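Local coordinates for protein diacylglycerol O-acyltransferase (Marinobacter hydrocarbonoclasticus, PDB 6CHJ) that probably transfers the acyl group of acyl-CoA to diacylglycerol or a fatty alcohol, forming triacylglycerols and wax esters, at residues H81-L87 / W115-E121; P227-L231 / A283-L289; L231-I235 / D404-L410. All blocks are in the same frame, centred on the assembly; numbering follows the deposited sequence.

Contact 1: H81-L87 / W115-E121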
loop_
_atom_site.group_PDB
_atom_site.type_symbol
_atom_site.label_atom_id
_atom_site.label_comp_id
_atom_site.label_asym_id
_atom_site.label_seq_id
_atom_site.Cartn_x
_atom_site.Cartn_y
_atom_site.Cartn_z
ATOM N N HIS B 81 11.284 6.272 2.242
ATOM C CA HIS B 81 11.488 5.771 0.884
ATOM C C HIS B 81 12.268 4.450 0.848
ATOM O O HIS B 81 12.041 3.625 -0.044
ATOM C CB HIS B 81 12.200 6.833 0.036
ATOM C CG HIS B 81 11.448 8.122 -0.092
ATOM N ND1 HIS B 81 11.492 9.113 0.867
ATOM C CD2 HIS B 81 10.654 8.597 -1.082
ATOM C CE1 HIS B 81 10.750 10.137 0.477
ATOM N NE2 HIS B 81 10.231 9.850 -0.702
ATOM N N PHE B 82 13.175 4.218 1.791
ATOM C CA PHE B 82 13.975 2.997 1.828
ATOM C C PHE B 82 13.466 2.061 2.914
ATOM O O PHE B 82 13.280 2.481 4.058
ATOM C CB PHE B 82 15.448 3.309 2.073
ATOM C CG PHE B 82 16.277 2.086 2.299
ATOM C CD1 PHE B 82 16.322 1.086 1.335
ATOM C CD2 PHE B 82 16.997 1.921 3.475
ATOM C CE1 PHE B 82 17.076 -0.053 1.532
ATOM C CE2 PHE B 82 17.756 0.796 3.684
ATOM C CZ PHE B 82 17.794 -0.203 2.710
ATOM N N ARG B 83 13.270 0.785 2.571
ATOM C CA ARG B 83 12.623 -0.136 3.492
ATOM C C ARG B 83 13.321 -1.481 3.480
ATOM O O ARG B 83 13.699 -1.995 2.421
ATOM C CB ARG B 83 11.141 -0.315 3.152
ATOM C CG ARG B 83 10.404 0.994 3.238
ATOM C CD ARG B 83 8.929 0.845 3.300
ATOM N NE ARG B 83 8.314 2.134 2.991
ATOM C CZ ARG B 83 7.073 2.271 2.554
ATOM N NH1 ARG B 83 6.325 1.193 2.380
ATOM N NH2 ARG B 83 6.584 3.474 2.276
ATOM N N PHE B 84 13.467 -2.043 4.669
ATOM C CA PHE B 84 14.111 -3.318 4.908
ATOM C C PHE B 84 13.015 -4.275 5.347
ATOM O O PHE B 84 12.388 -4.071 6.394
ATOM C CB PHE B 84 15.202 -3.171 5.971
ATOM C CG PHE B 84 16.012 -4.421 6.215
ATOM C CD1 PHE B 84 16.161 -5.386 5.223
ATOM C CD2 PHE B 84 16.634 -4.621 7.444
ATOM C CE1 PHE B 84 16.906 -6.532 5.458
ATOM C CE2 PHE B 84 17.394 -5.765 7.690
ATOM C CZ PHE B 84 17.531 -6.721 6.695
ATOM N N GLU B 85 12.771 -5.306 4.536
ATOM C CA GLU B 85 11.697 -6.250 4.783
ATOM C C GLU B 85 12.233 -7.654 4.564
ATOM O O GLU B 85 13.354 -7.851 4.080
ATOM C CB GLU B 85 10.482 -5.979 3.871
ATOM C CG GLU B 85 9.581 -4.831 4.325
ATOM C CD GLU B 85 9.289 -3.830 3.202
ATOM O OE1 GLU B 85 9.830 -3.999 2.089
ATOM O OE2 GLU B 85 8.523 -2.871 3.434
ATOM N N ALA B 86 11.405 -8.634 4.901
ATOM C CA ALA B 86 11.831 -10.013 4.965
ATOM C C ALA B 86 10.718 -10.898 4.444
ATOM O O ALA B 86 9.533 -10.578 4.589
ATOM C CB ALA B 86 12.175 -10.428 6.401
ATOM N N LEU B 87 11.126 -12.046 3.817
ATOM C CA LEU B 87 10.087 -12.919 3.312
ATOM C C LEU B 87 9.637 -13.873 4.407
ATOM O O LEU B 87 10.430 -14.260 5.258
ATOM C CB LEU B 87 10.598 -13.719 2.118
ATOM C CG LEU B 87 10.891 -12.938 0.837
ATOM C CD1 LEU B 87 11.316 -13.913 -0.205
ATOM C CD2 LEU B 87 9.676 -12.115 0.359
ATOM N N TRP B 115 9.042 7.551 -5.001
ATOM C CA TRP B 115 9.844 6.363 -5.227
ATOM C C TRP B 115 9.979 5.594 -3.923
ATOM O O TRP B 115 9.933 6.174 -2.841
ATOM C CB TRP B 115 11.219 6.711 -5.789
ATOM C CG TRP B 115 12.055 7.560 -4.890
ATOM C CD1 TRP B 115 12.094 8.927 -4.855
ATOM C CD2 TRP B 115 12.992 7.107 -3.906
ATOM N NE1 TRP B 115 12.989 9.349 -3.906
ATOM C CE2 TRP B 115 13.556 8.252 -3.308
ATOM C CE3 TRP B 115 13.404 5.846 -3.465
ATOM C CZ2 TRP B 115 14.516 8.172 -2.297
ATOM C CZ3 TRP B 115 14.362 5.767 -2.466
ATOM C CH2 TRP B 115 14.908 6.921 -1.898
ATOM N N GLU B 116 10.105 4.277 -4.037
ATOM C CA GLU B 116 10.446 3.427 -2.908
ATOM C C GLU B 116 11.467 2.403 -3.371
ATOM O O GLU B 116 11.395 1.922 -4.509
ATOM C CB GLU B 116 9.230 2.697 -2.347
ATOM C CG GLU B 116 8.177 3.591 -1.733
ATOM C CD GLU B 116 6.818 2.917 -1.631
ATOM O OE1 GLU B 116 6.742 1.665 -1.607
ATOM O OE2 GLU B 116 5.810 3.652 -1.591
ATOM N N VAL B 117 12.408 2.069 -2.493
ATOM C CA VAL B 117 13.279 0.912 -2.671
ATOM C C VAL B 117 13.044 -0.040 -1.503
ATOM O O VAL B 117 13.105 0.368 -0.337
ATOM C CB VAL B 117 14.764 1.306 -2.752
ATOM C CG1 VAL B 117 15.610 0.080 -3.011
ATOM C CG2 VAL B 117 14.990 2.375 -3.805
ATOM N N HIS B 118 12.792 -1.305 -1.819
ATOM C CA HIS B 118 12.509 -2.335 -0.831
ATOM C C HIS B 118 13.623 -3.377 -0.897
ATOM O O HIS B 118 13.712 -4.147 -1.863
ATOM C CB HIS B 118 11.139 -2.964 -1.093
ATOM C CG HIS B 118 9.981 -2.039 -0.850
ATOM N ND1 HIS B 118 8.999 -2.306 0.082
ATOM C CD2 HIS B 118 9.644 -0.855 -1.424
ATOM C CE1 HIS B 118 8.113 -1.325 0.080
ATOM N NE2 HIS B 118 8.482 -0.432 -0.825
ATOM N N LEU B 119 14.469 -3.409 0.131
ATOM C CA LEU B 119 15.471 -4.453 0.278
ATOM C C LEU B 119 14.853 -5.618 1.045
ATOM O O LEU B 119 14.474 -5.473 2.212
ATOM C CB LEU B 119 16.713 -3.906 0.982
ATOM C CG LEU B 119 17.825 -4.869 1.422
ATOM C CD1 LEU B 119 18.403 -5.555 0.204
ATOM C CD2 LEU B 119 18.923 -4.127 2.227
ATOM N N ILE B 120 14.775 -6.775 0.395
ATOM C CA ILE B 120 14.110 -7.961 0.928
ATOM C C ILE B 120 15.173 -8.983 1.327
ATOM O O ILE B 120 16.001 -9.388 0.497
ATOM C CB ILE B 120 13.136 -8.571 -0.094
ATOM C CG1 ILE B 120 12.166 -7.502 -0.652
ATOM C CG2 ILE B 120 12.393 -9.756 0.525
ATOM C CD1 ILE B 120 11.693 -7.792 -2.077
ATOM N N GLU B 121 15.137 -9.410 2.590
ATOM C CA GLU B 121 15.957 -10.481 3.138
ATOM C C GLU B 121 15.069 -11.703 3.328
ATOM O O GLU B 121 13.890 -11.702 2.964
ATOM C CB GLU B 121 16.632 -10.058 4.461
ATOM C CG GLU B 121 15.732 -10.132 5.724
ATOM C CD GLU B 121 16.526 -10.243 7.058
ATOM O OE1 GLU B 121 17.709 -9.844 7.102
ATOM O OE2 GLU B 121 15.952 -10.713 8.075
#
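His118 ND1 donates to Glu85 OE1 at 2.8 Å through the syn lone pair of OE1, which lies 22° out of the imidazole plane. At the other ring nitrogen, His118 NE2 gives a straighter bond (164°) to Glu116 OE1, so two carboxylates fix the rotation of this ring. Arg83 lies alongside His118, and its guanidinium stacks over the Glu116 carboxylate; Arg83 NH2 to Glu116 OE2 is a long 3.9 Å ion pair of charges alone, while Arg83 NE bonds to His80 O. Trp115 CG stands between its backbone N and carbonyl carbon (chi1 62°), which brings the indole against His81: His81 CB sits over the six-membered ring, 3.4 Å from its centroid, and the imidazole makes an offset stack on the five-membered ring. Trp115 NE1 is held by Phe57 O. On the sheet face carrying Phe82 and Phe84, Leu119 CB packs 3.9 Å from Phe82 CE1, and helix 39-49 covers both phenylalanines. Backbone bonds alternate along the strands, and Glu121 OE2 reaches Thr89 of the second subunit. Parallel strands 82-86 and 115-121, linked through helix 93-105, form a beta-alpha-beta crossover at the border of a mixed sheet.

Contact 2: P227-L231 / A283-L289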
loop_
_atom_site.group_PDB
_atom_site.type_symbol
_atom_site.label_atom_id
_atom_site.label_comp_id
_atom_site.label_asym_id
_atom_site.label_seq_id
_atom_site.Cartn_x
_atom_site.Cartn_y
_atom_site.Cartn_z
ATOM N N PRO B 227 -11.191 -8.969 -30.003
ATOM C CA PRO B 227 -12.414 -9.561 -29.441
ATOM C C PRO B 227 -12.664 -9.188 -27.985
ATOM O O PRO B 227 -11.756 -8.882 -27.209
ATOM C CB PRO B 227 -12.150 -11.069 -29.552
ATOM C CG PRO B 227 -10.646 -11.177 -29.470
ATOM C CD PRO B 227 -10.103 -9.950 -30.165
ATOM N N ARG B 228 -13.934 -9.247 -27.608
ATOM C CA ARG B 228 -14.254 -9.231 -26.198
ATOM C C ARG B 228 -13.525 -10.386 -25.521
ATOM O O ARG B 228 -13.461 -11.497 -26.051
ATOM C CB ARG B 228 -15.766 -9.319 -25.996
ATOM C CG ARG B 228 -16.473 -7.955 -26.135
ATOM C CD ARG B 228 -17.929 -7.979 -25.668
ATOM N NE ARG B 228 -18.267 -6.820 -24.836
ATOM C CZ ARG B 228 -19.254 -5.956 -25.095
ATOM N NH1 ARG B 228 -20.015 -6.117 -26.170
ATOM N NH2 ARG B 228 -19.483 -4.931 -24.275
ATOM N N CYS B 229 -12.929 -10.101 -24.366
ATOM C CA CYS B 229 -12.019 -11.032 -23.715
ATOM C C CYS B 229 -12.011 -10.774 -22.219
ATOM O O CYS B 229 -12.202 -9.639 -21.766
ATOM C CB CYS B 229 -10.598 -10.901 -24.261
ATOM S SG CYS B 229 -9.446 -12.096 -23.569
ATOM N N MET B 230 -11.763 -11.841 -21.460
ATOM C CA MET B 230 -11.720 -11.734 -20.007
ATOM C C MET B 230 -10.592 -10.809 -19.530
ATOM O O MET B 230 -10.706 -10.204 -18.460
ATOM C CB MET B 230 -11.602 -13.135 -19.392
ATOM C CG MET B 230 -10.207 -13.548 -19.026
ATOM S SD MET B 230 -10.057 -15.235 -18.351
ATOM C CE MET B 230 -10.453 -15.036 -16.620
ATOM N N LEU B 231 -9.507 -10.662 -20.306
ATOM C CA LEU B 231 -8.489 -9.665 -19.965
ATOM C C LEU B 231 -9.017 -8.230 -20.014
ATOM O O LEU B 231 -8.345 -7.317 -19.526
ATOM C CB LEU B 231 -7.286 -9.767 -20.913
ATOM C CG LEU B 231 -6.662 -11.146 -21.177
ATOM C CD1 LEU B 231 -5.471 -11.039 -22.102
ATOM C CD2 LEU B 231 -6.236 -11.828 -19.897
ATOM N N ALA B 283 -12.424 -19.508 -21.499
ATOM C CA ALA B 283 -12.681 -18.122 -21.857
ATOM C C ALA B 283 -11.811 -17.697 -23.029
ATOM O O ALA B 283 -11.475 -16.517 -23.162
ATOM C CB ALA B 283 -12.456 -17.200 -20.658
ATOM N N LEU B 284 -11.431 -18.649 -23.874
ATOM C CA LEU B 284 -10.650 -18.342 -25.063
ATOM C C LEU B 284 -11.580 -17.849 -26.162
ATOM O O LEU B 284 -12.514 -18.567 -26.533
ATOM C CB LEU B 284 -9.874 -19.570 -25.534
ATOM C CG LEU B 284 -9.234 -19.440 -26.915
ATOM C CD1 LEU B 284 -8.020 -18.533 -26.853
ATOM C CD2 LEU B 284 -8.852 -20.796 -27.530
ATOM N N PRO B 285 -11.380 -16.641 -26.691
ATOM C CA PRO B 285 -12.277 -16.126 -27.736
ATOM C C PRO B 285 -12.111 -16.888 -29.041
ATOM O O PRO B 285 -11.089 -17.528 -29.294
ATOM C CB PRO B 285 -11.838 -14.665 -27.910
ATOM C CG PRO B 285 -10.877 -14.382 -26.744
ATOM C CD PRO B 285 -10.280 -15.711 -26.391
ATOM N N GLU B 286 -13.143 -16.792 -29.887
ATOM C CA GLU B 286 -13.075 -17.406 -31.211
ATOM C C GLU B 286 -12.115 -16.644 -32.123
ATOM O O GLU B 286 -11.244 -17.242 -32.760
ATOM C CB GLU B 286 -14.473 -17.473 -31.829
ATOM C CG GLU B 286 -14.477 -17.678 -33.335
ATOM C CD GLU B 286 -15.747 -18.357 -33.834
ATOM O OE1 GLU B 286 -15.818 -19.611 -33.785
ATOM O OE2 GLU B 286 -16.672 -17.629 -34.272
ATOM N N LYS B 287 -12.252 -15.324 -32.194
ATOM C CA LYS B 287 -11.253 -14.525 -32.883
ATOM C C LYS B 287 -9.944 -14.512 -32.088
ATOM O O LYS B 287 -9.950 -14.556 -30.850
ATOM C CB LYS B 287 -11.756 -13.100 -33.087
ATOM C CG LYS B 287 -12.709 -12.948 -34.284
ATOM C CD LYS B 287 -13.403 -11.584 -34.302
ATOM C CE LYS B 287 -12.810 -10.659 -35.361
ATOM N NZ LYS B 287 -13.476 -9.306 -35.357
ATOM N N PRO B 288 -8.809 -14.454 -32.773
ATOM C CA PRO B 288 -7.526 -14.438 -32.069
ATOM C C PRO B 288 -7.347 -13.160 -31.253
ATOM O O PRO B 288 -7.962 -12.121 -31.515
ATOM C CB PRO B 288 -6.499 -14.524 -33.199
ATOM C CG PRO B 288 -7.188 -13.943 -34.380
ATOM C CD PRO B 288 -8.645 -14.320 -34.230
ATOM N N LEU B 289 -6.482 -13.252 -30.241
ATOM C CA LEU B 289 -6.133 -12.072 -29.468
ATOM C C LEU B 289 -5.206 -11.162 -30.270
ATOM O O LEU B 289 -4.430 -11.627 -31.120
ATOM C CB LEU B 289 -5.460 -12.467 -28.159
ATOM C CG LEU B 289 -6.342 -12.525 -26.924
ATOM C CD1 LEU B 289 -7.395 -13.588 -27.075
ATOM C CD2 LEU B 289 -5.464 -12.813 -25.710
#
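Pro227 packs against Pro285 where two irregular connections meet at the surface: residues 227-231 lead toward strand 239-247, while residues 283-289 join helix 262-280 to strand 290-294 in an alpha-to-beta connection. Along the Pro227 ring, CB lies 4.0 Å from Pro285 CB and almost as near Lys287 CB; CG turns to the carbonyl oxygens of Lys287 and Pro288; CD, last in the ring, comes to 3.3 Å from Pro288 O. The pyrrolidine is thus pressed on one neighbour's ring and on the backbone carbonyls of Lys287 and Pro288. Cys229 SG, anti to its own nitrogen (chi1 -176°), rests on Pro285 CG (4.2 Å) and Leu289 CD1 (4.3 Å), which approach it from the same side, and also accepts the Leu231 N-H. A serine here would probably leave a gap over Pro285 and Leu289, its smaller, polar oxygen resting poorly on two apolar groups. Farther in, Leu231 and Leu289 cross at about a right angle, both also resting on helix 262-280. Pro227 O is taken by Asn375 ND2, tying the segment to the chain before strand 376-380. At the far end the extended chi2 of Met230 (-178°) carries SD out to Ala283 CB, 3.9 Å away.

Contact 3: L231-I235 / D404-L410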
loop_
_atom_site.group_PDB
_atom_site.type_symbol
_atom_site.label_atom_id
_atom_site.label_comp_id
_atom_site.label_asym_id
_atom_site.label_seq_id
_atom_site.Cartn_x
_atom_site.Cartn_y
_atom_site.Cartn_z
ATOM N N LEU B 231 -9.507 -10.662 -20.306
ATOM C CA LEU B 231 -8.489 -9.665 -19.965
ATOM C C LEU B 231 -9.017 -8.230 -20.014
ATOM O O LEU B 231 -8.345 -7.317 -19.526
ATOM C CB LEU B 231 -7.286 -9.767 -20.913
ATOM C CG LEU B 231 -6.662 -11.146 -21.177
ATOM C CD1 LEU B 231 -5.471 -11.039 -22.102
ATOM C CD2 LEU B 231 -6.236 -11.828 -19.897
ATOM N N ASN B 232 -10.191 -7.990 -20.588
ATOM C CA ASN B 232 -10.513 -6.618 -20.947
ATOM C C ASN B 232 -11.782 -6.142 -20.248
ATOM O O ASN B 232 -12.788 -5.814 -20.881
ATOM C CB ASN B 232 -10.589 -6.517 -22.480
ATOM C CG ASN B 232 -9.301 -6.998 -23.150
ATOM O OD1 ASN B 232 -9.272 -8.050 -23.796
ATOM N ND2 ASN B 232 -8.227 -6.239 -22.979
ATOM N N GLN B 233 -11.717 -6.067 -18.930
ATOM C CA GLN B 233 -12.849 -5.680 -18.112
ATOM C C GLN B 233 -12.333 -4.802 -16.975
ATOM O O GLN B 233 -11.127 -4.637 -16.796
ATOM C CB GLN B 233 -13.588 -6.924 -17.588
ATOM C CG GLN B 233 -12.651 -8.108 -17.339
ATOM C CD GLN B 233 -13.376 -9.382 -16.894
ATOM O OE1 GLN B 233 -14.427 -9.323 -16.252
ATOM N NE2 GLN B 233 -12.816 -10.540 -17.243
ATOM N N LYS B 234 -13.257 -4.211 -16.227
ATOM C CA LYS B 234 -12.887 -3.379 -15.090
ATOM C C LYS B 234 -12.162 -4.216 -14.031
ATOM O O LYS B 234 -12.480 -5.389 -13.801
ATOM C CB LYS B 234 -14.136 -2.712 -14.488
ATOM C CG LYS B 234 -14.717 -1.556 -15.353
ATOM C CD LYS B 234 -15.928 -0.865 -14.704
ATOM C CE LYS B 234 -16.065 0.619 -15.138
ATOM N NZ LYS B 234 -15.645 1.617 -14.082
ATOM N N ILE B 235 -11.182 -3.606 -13.369
ATOM C CA ILE B 235 -10.259 -4.345 -12.522
ATOM C C ILE B 235 -10.336 -3.811 -11.094
ATOM O O ILE B 235 -10.908 -2.758 -10.823
ATOM C CB ILE B 235 -8.812 -4.288 -13.047
ATOM C CG1 ILE B 235 -8.319 -2.845 -13.053
ATOM C CG2 ILE B 235 -8.726 -4.868 -14.442
ATOM C CD1 ILE B 235 -6.816 -2.709 -13.196
ATOM N N ASP B 404 -1.202 -2.253 -14.926
ATOM C CA ASP B 404 -2.545 -2.623 -15.349
ATOM C C ASP B 404 -3.497 -1.419 -15.313
ATOM O O ASP B 404 -3.317 -0.458 -14.548
ATOM C CB ASP B 404 -3.125 -3.707 -14.456
ATOM C CG ASP B 404 -2.317 -4.961 -14.468
ATOM O OD1 ASP B 404 -1.820 -5.349 -15.552
ATOM O OD2 ASP B 404 -2.204 -5.576 -13.390
ATOM N N MET B 405 -4.555 -1.525 -16.118
ATOM C CA MET B 405 -5.614 -0.534 -16.230
ATOM C C MET B 405 -6.952 -1.256 -16.306
ATOM O O MET B 405 -7.017 -2.429 -16.696
ATOM C CB MET B 405 -5.474 0.308 -17.508
ATOM C CG MET B 405 -4.577 1.491 -17.395
ATOM S SD MET B 405 -4.723 2.436 -18.908
ATOM C CE MET B 405 -6.510 2.753 -18.907
ATOM N N ASP B 406 -8.027 -0.527 -15.955
ATOM C CA ASP B 406 -9.373 -0.903 -16.378
ATOM C C ASP B 406 -9.353 -1.276 -17.856
ATOM O O ASP B 406 -8.898 -0.491 -18.692
ATOM C CB ASP B 406 -10.349 0.267 -16.174
ATOM C CG ASP B 406 -10.976 0.317 -14.779
ATOM O OD1 ASP B 406 -10.854 -0.638 -13.982
ATOM O OD2 ASP B 406 -11.616 1.342 -14.484
ATOM N N ARG B 407 -9.838 -2.480 -18.169
ATOM C CA ARG B 407 -9.919 -3.064 -19.513
ATOM C C ARG B 407 -8.555 -3.419 -20.111
ATOM O O ARG B 407 -8.482 -3.766 -21.303
ATOM C CB ARG B 407 -10.724 -2.177 -20.488
ATOM C CG ARG B 407 -12.251 -2.244 -20.230
ATOM C CD ARG B 407 -13.040 -0.998 -20.709
ATOM N NE ARG B 407 -12.667 0.282 -20.082
ATOM C CZ ARG B 407 -13.244 0.811 -19.000
ATOM N NH1 ARG B 407 -12.848 1.990 -18.554
ATOM N NH2 ARG B 407 -14.215 0.170 -18.369
ATOM N N LEU B 408 -7.460 -3.366 -19.309
ATOM C CA LEU B 408 -6.183 -4.041 -19.608
ATOM C C LEU B 408 -5.712 -4.727 -18.314
ATOM O O LEU B 408 -4.753 -4.308 -17.667
ATOM C CB LEU B 408 -5.116 -3.076 -20.142
ATOM C CG LEU B 408 -5.384 -2.467 -21.515
ATOM C CD1 LEU B 408 -4.492 -1.239 -21.789
ATOM C CD2 LEU B 408 -5.210 -3.540 -22.599
ATOM N N ALA B 409 -6.378 -5.827 -17.943
ATOM C CA ALA B 409 -6.050 -6.496 -16.686
ATOM C C ALA B 409 -4.610 -7.002 -16.658
ATOM O O ALA B 409 -4.010 -7.072 -15.578
ATOM C CB ALA B 409 -7.020 -7.647 -16.429
ATOM N N LEU B 410 -4.028 -7.316 -17.824
ATOM C CA LEU B 410 -2.736 -7.986 -17.908
ATOM C C LEU B 410 -1.756 -7.145 -18.711
ATOM O O LEU B 410 -2.090 -6.647 -19.791
ATOM C CB LEU B 410 -2.875 -9.370 -18.547
ATOM C CG LEU B 410 -1.629 -10.260 -18.708
ATOM C CD1 LEU B 410 -0.959 -10.639 -17.379
ATOM C CD2 LEU B 410 -1.988 -11.526 -19.457
#
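Asp406 OD1 accepts the backbone N-H of Ile235 at 3.0 Å and nearly straight (170°), met on the anti side of the carboxylate. In the Asn232 bond the side chain is the donor and the backbone the acceptor: Asn232 ND2 points at Arg407 O, also at 3.0 Å, with the oxygen in the amide plane but the donor 39° above the plane of the carbonyl. The same ND2 bonds to Asn375 O, so two carbonyls hold the amide. Two backbone bonds complete the polar set, Ala409 N to Leu231 O and Arg407 N to Gln233 O, both 2.9 Å; in the second the donor stands well above the carbonyl plane. Residues 405-408 form a type II beta turn, closed by Leu408 N on Met405 O, with Arg407 in the left-handed position; the turn lies just before strand 410-417, and segment 231-235 runs alongside it on the way to strand 239-247, an edge strand of the same mixed sheet. Lys234 runs alongside Arg407, its CG 3.5 Å from Arg407 NH2 and its CE at the edge of the guanidinium; Arg407 NH1 is bound by Leu363 O of helix 345-365. Lys234 NZ lies 4.1 Å from Asp406 OD2, beyond a salt bridge, though the opposite charges probably still attract. Deeper in, Ile235 has CG1 between its backbone nitrogen and carbonyl carbon (chi1 62°), which lays CD1 against the Met405 carbonyl and near Asp404 CB while CG2 meets Ala409 CB. Cys428 of strand 420-428 also packs on this isoleucine. Leu231 CD2 and Leu410 CD2 touch at the inner end, where Leu274 of helix 262-280 packs on both leucines.

How the contacts relate
Contact 1 is remote from the other two: its centre lies about 38 Å from that of contact 2, across the middle of the chain, and about 28 Å from that of contact 3. It is a buried pairing of regular strands in one mixed sheet and reaches the second subunit, whereas contacts 2 and 3 join irregular segments around the other sheet. Those two share Leu231, which faces Leu289 in one and Leu410 in the other, their centres about 13 Å apart. Contact 2 is at the surface and rests on prolines and apolar side chains; contact 3 is buried and ties backbone to backbone and polar side chains to backbone groups.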